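Putative exported protein (Bacteroides fragilis NCTC 9343, PDB 3IEE) is of unknown function but forms an all-helical fold and is probably exported, perhaps as a membrane-tethered lipoprotein. Local coordinates at residues V161-N166 with A170-V175; S179-S184 with V204-K209. One frame throughout, in Å; residues are numbered along the deposited sequence.

Contact 1: V161-N166 with A170-V175; sequences VLLVDN and AQIMSV
Leu163 reaches across to Ile172 and Met173 just where helix 123-162 has ended. It is the first residue to leave helical backbone angles and opens a type I beta turn, closed by the bond from Asn166 N to Leu163 O (2.8 Å). With CG anti to the carbonyl carbon (chi1 -66°), the side chain is carried over to the facing helix. Leu163 CD1 presses on CG of Met173, a selenomethionine, at 3.5 Å, closer than usual for two carbons, and also meets Ile172 CG2 at 3.9 Å. Leu163 CD2 lies 4.0 Å from Ile172 CD1. A branched leucine suits this place because one side chain can cover two neighbours on the facing helix. At the far end of the turn, the side chains of Asn166 and Ile172 come toward each other from the two segments, and Asn166 ND2 meets the Ile172 CD1 methyl 3.3 Å away. This is only van der Waals contact; the amide does its polar work through OD1, which accepts a hydrogen bond from Leu168 N, closing an Asx turn at the approach to helix 169-189. That helix runs beside the end of helix 123-162, where Met173 also touches Glu156, Glu159 and Leu160, while Gln171 and Val175 pack on helix 224-247.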
ATOM      1  N   VAL A 161      -9.791   4.004 -21.485  1.00 14.78           N
ATOM      2  CA  VAL A 161     -10.219   5.254 -22.158  1.00 15.19           C
ATOM      3  C   VAL A 161      -9.037   6.167 -22.560  1.00 14.84           C
ATOM      4  O   VAL A 161      -8.951   6.663 -23.714  1.00 14.02           O
ATOM      5  CB  VAL A 161     -11.284   6.035 -21.277  1.00 15.56           C
ATOM      6  CG1 VAL A 161     -11.575   7.464 -21.818  1.00 13.55           C
ATOM      7  CG2 VAL A 161     -12.573   5.254 -21.156  1.00 16.71           C
ATOM      8  N   LEU A 162      -8.157   6.433 -21.606  1.00 14.16           N
ATOM      9  CA  LEU A 162      -7.078   7.347 -21.824  1.00 15.02           C
ATOM     10  C   LEU A 162      -6.016   6.813 -22.788  1.00 15.11           C
ATOM     11  O   LEU A 162      -5.291   7.605 -23.397  1.00 18.52           O
ATOM     12  CB  LEU A 162      -6.474   7.761 -20.493  1.00 15.42           C
ATOM     13  CG  LEU A 162      -7.427   8.546 -19.524  1.00 16.26           C
ATOM     14  CD1 LEU A 162      -6.750   8.876 -18.208  1.00 20.63           C
ATOM     15  CD2 LEU A 162      -7.927   9.802 -20.205  1.00 16.46           C
ATOM     16  N   LEU A 163      -5.943   5.492 -22.959  1.00 14.73           N
ATOM     17  CA  LEU A 163      -4.902   4.875 -23.784  1.00 14.79           C
ATOM     18  C   LEU A 163      -5.434   4.337 -25.094  1.00 16.68           C
ATOM     19  O   LEU A 163      -4.748   3.579 -25.802  1.00 17.66           O
ATOM     20  CB  LEU A 163      -4.235   3.734 -22.991  1.00 13.96           C
ATOM     21  CG  LEU A 163      -3.452   4.173 -21.783  1.00 15.32           C
ATOM     22  CD1 LEU A 163      -3.072   2.904 -20.892  1.00 14.32           C
ATOM     23  CD2 LEU A 163      -2.211   4.997 -22.194  1.00 18.26           C
ATOM     24  N   VAL A 164      -6.659   4.738 -25.424  1.00 20.28           N
ATOM     25  CA  VAL A 164      -7.421   4.126 -26.496  1.00 23.70           C
ATOM     26  C   VAL A 164      -6.615   4.109 -27.811  1.00 23.49           C
ATOM     27  O   VAL A 164      -6.599   3.107 -28.534  1.00 28.34           O
ATOM     28  CB  VAL A 164      -8.800   4.818 -26.689  1.00 23.04           C
ATOM     29  CG1 VAL A 164      -8.632   6.286 -27.038  1.00 25.85           C
ATOM     30  CG2 VAL A 164      -9.581   4.094 -27.756  1.00 27.95           C
ATOM     31  N   ASP A 165      -5.887   5.169 -28.094  1.00 23.49           N
ATOM     32  CA  ASP A 165      -5.174   5.212 -29.372  1.00 27.94           C
ATOM     33  C   ASP A 165      -3.690   4.885 -29.253  1.00 25.37           C
ATOM     34  O   ASP A 165      -2.925   5.088 -30.208  1.00 25.65           O
ATOM     35  CB  ASP A 165      -5.371   6.586 -30.021  1.00 30.85           C
ATOM     36  CG  ASP A 165      -6.806   6.804 -30.462  1.00 36.45           C
ATOM     37  OD1 ASP A 165      -7.383   5.851 -31.073  1.00 39.37           O
ATOM     38  OD2 ASP A 165      -7.341   7.911 -30.172  1.00 41.97           O
ATOM     39  N   ASN A 166      -3.290   4.339 -28.112  1.00 19.43           N
ATOM     40  CA  ASN A 166      -1.882   4.111 -27.822  1.00 18.52           C
ATOM     41  C   ASN A 166      -1.487   2.665 -28.215  1.00 17.54           C
ATOM     42  O   ASN A 166      -1.987   1.719 -27.641  1.00 15.94           O
ATOM     43  CB  ASN A 166      -1.584   4.368 -26.324  1.00 18.17           C
ATOM     44  CG  ASN A 166      -0.111   4.420 -26.017  1.00 17.62           C
ATOM     45  OD1 ASN A 166       0.667   3.579 -26.465  1.00 17.25           O
ATOM     46  ND2 ASN A 166       0.293   5.388 -25.201  1.00 19.03           N
ATOM     47  N   ALA A 170      -1.641  -2.131 -23.884  1.00 15.39           N
ATOM     48  CA  ALA A 170      -1.544  -3.362 -23.063  1.00 13.30           C
ATOM     49  C   ALA A 170      -0.296  -3.388 -22.179  1.00 12.53           C
ATOM     50  O   ALA A 170      -0.346  -3.754 -20.968  1.00 11.72           O
ATOM     51  CB  ALA A 170      -1.603  -4.656 -23.929  1.00 12.50           C
ATOM     52  N   GLN A 171       0.833  -3.006 -22.762  1.00 13.35           N
ATOM     53  CA  GLN A 171       2.108  -3.005 -22.042  1.00 13.82           C
ATOM     54  C   GLN A 171       2.066  -1.968 -20.901  1.00 13.11           C
ATOM     55  O   GLN A 171       2.394  -2.250 -19.736  1.00 13.42           O
ATOM     56  CB  GLN A 171       3.284  -2.746 -23.003  1.00 13.06           C
ATOM     57  CG  GLN A 171       3.522  -3.871 -24.040  1.00 13.22           C
ATOM     58  CD  GLN A 171       2.530  -3.946 -25.166  1.00 14.58           C
ATOM     59  OE1 GLN A 171       1.738  -3.023 -25.375  1.00 15.77           O
ATOM     60  NE2 GLN A 171       2.600  -5.032 -25.974  1.00 14.29           N
ATOM     61  N   ILE A 172       1.619  -0.758 -21.224  1.00 10.33           N
ATOM     62  CA  ILE A 172       1.491   0.318 -20.219  1.00 12.96           C
ATOM     63  C   ILE A 172       0.595  -0.127 -19.035  1.00 10.76           C
ATOM     64  O   ILE A 172       0.948   0.025 -17.847  1.00 13.06           O
ATOM     65  CB  ILE A 172       0.966   1.636 -20.877  1.00 12.66           C
ATOM     66  CG1 ILE A 172       1.960   2.171 -21.912  1.00 15.12           C
ATOM     67  CG2 ILE A 172       0.709   2.714 -19.790  1.00 11.80           C
ATOM     68  CD1 ILE A 172       1.347   3.213 -22.896  1.00 14.83           C
HETATM   69  N   MSE A 173      -0.562  -0.702 -19.356  1.00 12.09           N
HETATM   70  CA  MSE A 173      -1.490  -1.174 -18.354  1.00 12.29           C
HETATM   71  C   MSE A 173      -0.921  -2.295 -17.481  1.00 11.69           C
HETATM   72  O   MSE A 173      -1.092  -2.270 -16.230  1.00 13.21           O
HETATM   73  CB  MSE A 173      -2.833  -1.525 -19.007  1.00 13.46           C
HETATM   74  CG  MSE A 173      -3.558  -0.260 -19.532  1.00 12.46           C
HETATM   75 SE   MSE A 173      -5.280  -0.705 -20.333  0.75 17.74          SE
HETATM   76  CE  MSE A 173      -6.204  -1.234 -18.707  1.00 16.81           C
ATOM     77  N   SER A 174      -0.161  -3.218 -18.105  1.00 11.55           N
ATOM     78  CA  SER A 174       0.499  -4.277 -17.373  1.00 10.77           C
ATOM     79  C   SER A 174       1.508  -3.716 -16.376  1.00 11.09           C
ATOM     80  O   SER A 174       1.575  -4.207 -15.255  1.00 12.72           O
ATOM     81  CB  SER A 174       1.249  -5.264 -18.286  1.00 13.13           C
ATOM     82  OG  SER A 174       2.348  -4.642 -18.913  1.00 23.46           O
ATOM     83  N   VAL A 175       2.309  -2.735 -16.772  1.00 13.25           N
ATOM     84  CA  VAL A 175       3.256  -2.131 -15.844  1.00 14.11           C
ATOM     85  C   VAL A 175       2.537  -1.476 -14.662  1.00 12.12           C
ATOM     86  O   VAL A 175       2.940  -1.634 -13.489  1.00 12.18           O
ATOM     87  CB  VAL A 175       4.160  -1.062 -16.548  1.00 13.93           C
ATOM     88  CG1 VAL A 175       5.047  -0.322 -15.505  1.00 13.00           C
ATOM     89  CG2 VAL A 175       5.017  -1.700 -17.687  1.00 13.31           C
TER

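Contact 2: S179-S184 with V204-K209; sequences SSTMQS and VAELTK. With EDO (1,2-ethanediol), chain H.
Leu207 and Thr181 face each other across an antiparallel pair of helices, 169-189 and 197-215, in the C-terminal helical bundle formed by these two with helices 224-247 and 255-268. The short segments run at 164° with axes 9.7 Å apart, and the two residues have the closest CA atoms of the pair, 6.2 Å apart. Their side chains lie alongside each other, pointing opposite ways. Thr181 turns its methyl to the partner: Thr181 CG2 rests 3.9 Å from Leu207 CB, while its CB faces Leu207 CD1. Threonine fits because it offers both a methyl for packing and a hydroxyl; OG1 is hydrogen-bonded to Gln210 OE1 and to Lys177 O, and so has polar partners in its buried site.

Leu207 extends with CG anti to the backbone N (chi1 -174°), and its other methyl, Leu207 CD2, crosses the chain of the selenomethionine Met182 at 3.6 Å from Met182 CG. The long, flexible chain of Met182, bent at chi3, continues among Phe233, Phe240 and Phe265, while Leu207 also touches Met178, Ile185 and Ile241, so both are packed largely among apolar side chains of helices 169-189, 224-247 and 255-268. Glu206 comes near at the margin, with its carboxylate in a salt bridge to Lys203.

Away from the partner helix sits a molecule of 1,2-ethanediol, probably from the crystallisation liquor, hydrogen-bonded also to Tyr30 OH. Its O2 shares a hydrogen bond with Ser180 OG, and its O1 donates to Ser180 O at 3.1 Å.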
ATOM      1  N   SER A 179       2.912  -2.974 -10.920  0.50 14.26           N
ATOM      2  CA  SER A 179       3.535  -2.066  -9.943  0.50 13.24           C
ATOM      3  C   SER A 179       2.623  -1.921  -8.702  0.50 13.13           C
ATOM      4  O   SER A 179       3.090  -1.905  -7.552  0.50 12.33           O
ATOM      5  CB  SER A 179       3.799  -0.723 -10.600  0.50 13.76           C
ATOM      6  OG  SER A 179       4.794  -0.846 -11.606  0.50 12.48           O
ATOM      7  N   SER A 180       1.318  -1.820  -8.926  1.00 14.21           N
ATOM      8  CA  SER A 180       0.352  -1.777  -7.792  1.00 14.26           C
ATOM      9  C   SER A 180       0.386  -3.070  -6.962  1.00 13.75           C
ATOM     10  O   SER A 180       0.360  -3.044  -5.736  1.00 12.57           O
ATOM     11  CB  SER A 180      -1.080  -1.525  -8.280  1.00 15.48           C
ATOM     12  OG  SER A 180      -1.170  -0.220  -8.858  1.00 19.31           O
ATOM     13  N   THR A 181       0.470  -4.211  -7.633  1.00 13.48           N
ATOM     14  CA  THR A 181       0.489  -5.475  -6.949  1.00 13.14           C
ATOM     15  C   THR A 181       1.762  -5.594  -6.122  1.00 10.93           C
ATOM     16  O   THR A 181       1.710  -6.079  -4.964  1.00 12.49           O
ATOM     17  CB  THR A 181       0.335  -6.697  -7.915  1.00 13.04           C
ATOM     18  OG1 THR A 181      -0.762  -6.491  -8.834  1.00 13.28           O
ATOM     19  CG2 THR A 181       0.048  -7.980  -7.130  1.00 16.03           C
HETATM   20  N   MSE A 182       2.924  -5.222  -6.685  1.00 12.09           N
HETATM   21  CA  MSE A 182       4.185  -5.233  -5.914  1.00 12.88           C
HETATM   22  C   MSE A 182       4.100  -4.343  -4.670  1.00 13.33           C
HETATM   23  O   MSE A 182       4.536  -4.745  -3.581  1.00 13.15           O
HETATM   24  CB  MSE A 182       5.378  -4.865  -6.779  1.00 13.21           C
HETATM   25  CG  MSE A 182       5.709  -5.989  -7.796  1.00 14.28           C
HETATM   26 SE   MSE A 182       7.390  -5.620  -8.727  0.75 14.41          SE
HETATM   27  CE  MSE A 182       6.734  -4.270  -9.980  1.00 14.28           C
ATOM     28  N   GLN A 183       3.512  -3.164  -4.820  0.62 13.09           N
ATOM     29  CA  GLN A 183       3.382  -2.253  -3.669  0.62 15.42           C
ATOM     30  C   GLN A 183       2.461  -2.844  -2.605  0.62 16.11           C
ATOM     31  O   GLN A 183       2.682  -2.674  -1.401  0.62 15.82           O
ATOM     32  CB  GLN A 183       2.910  -0.865  -4.138  0.62 17.82           C
ATOM     33  CG  GLN A 183       2.935   0.189  -3.063  0.62 17.57           C
ATOM     34  CD  GLN A 183       4.340   0.453  -2.551  0.62 20.77           C
ATOM     35  OE1 GLN A 183       5.181   0.932  -3.304  0.62 26.11           O
ATOM     36  NE2 GLN A 183       4.612   0.119  -1.282  0.62 15.44           N
ATOM     37  N   SER A 184       1.416  -3.528  -3.046  1.00 14.32           N
ATOM     38  CA  SER A 184       0.495  -4.186  -2.113  1.00 12.15           C
ATOM     39  C   SER A 184       1.232  -5.272  -1.306  1.00 14.42           C
ATOM     40  O   SER A 184       1.022  -5.479  -0.089  1.00 13.18           O
ATOM     41  CB  SER A 184      -0.674  -4.806  -2.873  1.00 16.10           C
ATOM     42  OG  SER A 184      -1.604  -5.232  -1.932  1.00 18.97           O
ATOM     43  N   VAL A 204       1.275 -12.820  -4.321  1.00 13.05           N
ATOM     44  CA  VAL A 204       2.356 -13.313  -5.196  1.00 12.73           C
ATOM     45  C   VAL A 204       1.785 -14.161  -6.321  1.00 12.85           C
ATOM     46  O   VAL A 204       2.210 -14.065  -7.510  1.00 13.72           O
ATOM     47  CB  VAL A 204       3.424 -14.079  -4.413  1.00 15.74           C
ATOM     48  CG1 VAL A 204       4.361 -14.796  -5.396  1.00 13.53           C
ATOM     49  CG2 VAL A 204       4.158 -13.124  -3.456  1.00 11.30           C
ATOM     50  N   ALA A 205       0.743 -14.935  -6.016  1.00 12.54           N
ATOM     51  CA  ALA A 205       0.081 -15.721  -7.054  1.00 13.96           C
ATOM     52  C   ALA A 205      -0.648 -14.807  -8.042  1.00 13.63           C
ATOM     53  O   ALA A 205      -0.661 -15.074  -9.241  1.00 15.52           O
ATOM     54  CB  ALA A 205      -0.911 -16.754  -6.391  1.00 14.33           C
ATOM     55  N   GLU A 206      -1.229 -13.700  -7.574  1.00 13.69           N
ATOM     56  CA  GLU A 206      -1.849 -12.710  -8.489  1.00 15.58           C
ATOM     57  C   GLU A 206      -0.789 -12.089  -9.371  1.00 13.78           C
ATOM     58  O   GLU A 206      -0.984 -11.934 -10.596  1.00 14.72           O
ATOM     59  CB  GLU A 206      -2.542 -11.590  -7.736  1.00 16.61           C
ATOM     60  CG  GLU A 206      -3.794 -12.011  -7.006  1.00 25.83           C
ATOM     61  CD  GLU A 206      -4.388 -10.881  -6.162  1.00 27.01           C
ATOM     62  OE1 GLU A 206      -4.002  -9.679  -6.336  1.00 29.77           O
ATOM     63  OE2 GLU A 206      -5.242 -11.232  -5.298  1.00 38.41           O
ATOM     64  N   LEU A 207       0.314 -11.696  -8.745  1.00 13.51           N
ATOM     65  CA  LEU A 207       1.421 -11.096  -9.492  1.00 12.19           C
ATOM     66  C   LEU A 207       1.916 -12.059 -10.571  1.00 11.83           C
ATOM     67  O   LEU A 207       2.212 -11.666 -11.710  1.00 12.29           O
ATOM     68  CB  LEU A 207       2.518 -10.648  -8.547  1.00 13.02           C
ATOM     69  CG  LEU A 207       3.678  -9.865  -9.209  1.00 12.36           C
ATOM     70  CD1 LEU A 207       3.239  -8.665 -10.052  1.00 12.20           C
ATOM     71  CD2 LEU A 207       4.671  -9.461  -8.121  1.00 13.93           C
ATOM     72  N   THR A 208       2.038 -13.324 -10.194  1.00 10.54           N
ATOM     73  CA  THR A 208       2.465 -14.351 -11.155  1.00 12.48           C
ATOM     74  C   THR A 208       1.500 -14.469 -12.361  1.00 10.92           C
ATOM     75  O   THR A 208       1.944 -14.521 -13.494  1.00 12.03           O
ATOM     76  CB  THR A 208       2.659 -15.677 -10.451  1.00 13.23           C
ATOM     77  OG1 THR A 208       3.700 -15.558  -9.460  1.00 13.89           O
ATOM     78  CG2 THR A 208       3.018 -16.783 -11.464  1.00 15.74           C
ATOM     79  N   LYS A 209       0.180 -14.495 -12.095  1.00 13.40           N
ATOM     80  CA  LYS A 209      -0.809 -14.478 -13.158  1.00 13.97           C
ATOM     81  C   LYS A 209      -0.670 -13.245 -14.041  1.00 12.29           C
ATOM     82  O   LYS A 209      -0.766 -13.353 -15.276  1.00 10.82           O
ATOM     83  CB  LYS A 209      -2.232 -14.531 -12.596  1.00 17.40           C
ATOM     84  CG  LYS A 209      -2.597 -15.862 -12.015  1.00 25.88           C
ATOM     85  CD  LYS A 209      -3.966 -15.780 -11.258  1.00 28.67           C
ATOM     86  CE  LYS A 209      -3.965 -16.556  -9.878  1.00 40.58           C
ATOM     87  NZ  LYS A 209      -4.394 -15.721  -8.635  1.00 35.65           N
TER
HETATM   88  C1  EDO H 307      -0.807   0.298  -3.827  1.00 36.56           C
HETATM   89  O1  EDO H 307      -1.118  -1.114  -3.841  1.00 26.90           O
HETATM   90  C2  EDO H 307      -0.469   0.847  -5.217  1.00 36.64           C
HETATM   91  O2  EDO H 307      -1.655   0.944  -6.053  1.00 40.61           O

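Helix 169-189 serves both contacts, which follow one another along the chain with centres about 18 Å apart. Contact 1 lies at the surface, its centre about 23 Å from that of the chain, and joins the early part of this helix to the turn before it. Contact 2 is buried, its centre about 12 Å from that of the chain, and pairs the middle of the same helix with helix 197-215. Both bury nearly equal areas through a leucine that meets a selenomethionine, yet their polar members differ. In contact 1 an asparagine amide bonds to the backbone of the connecting loop; in contact 2 a threonine hydroxyl finds its partners inside the bundle, between regular helices that meet side by side.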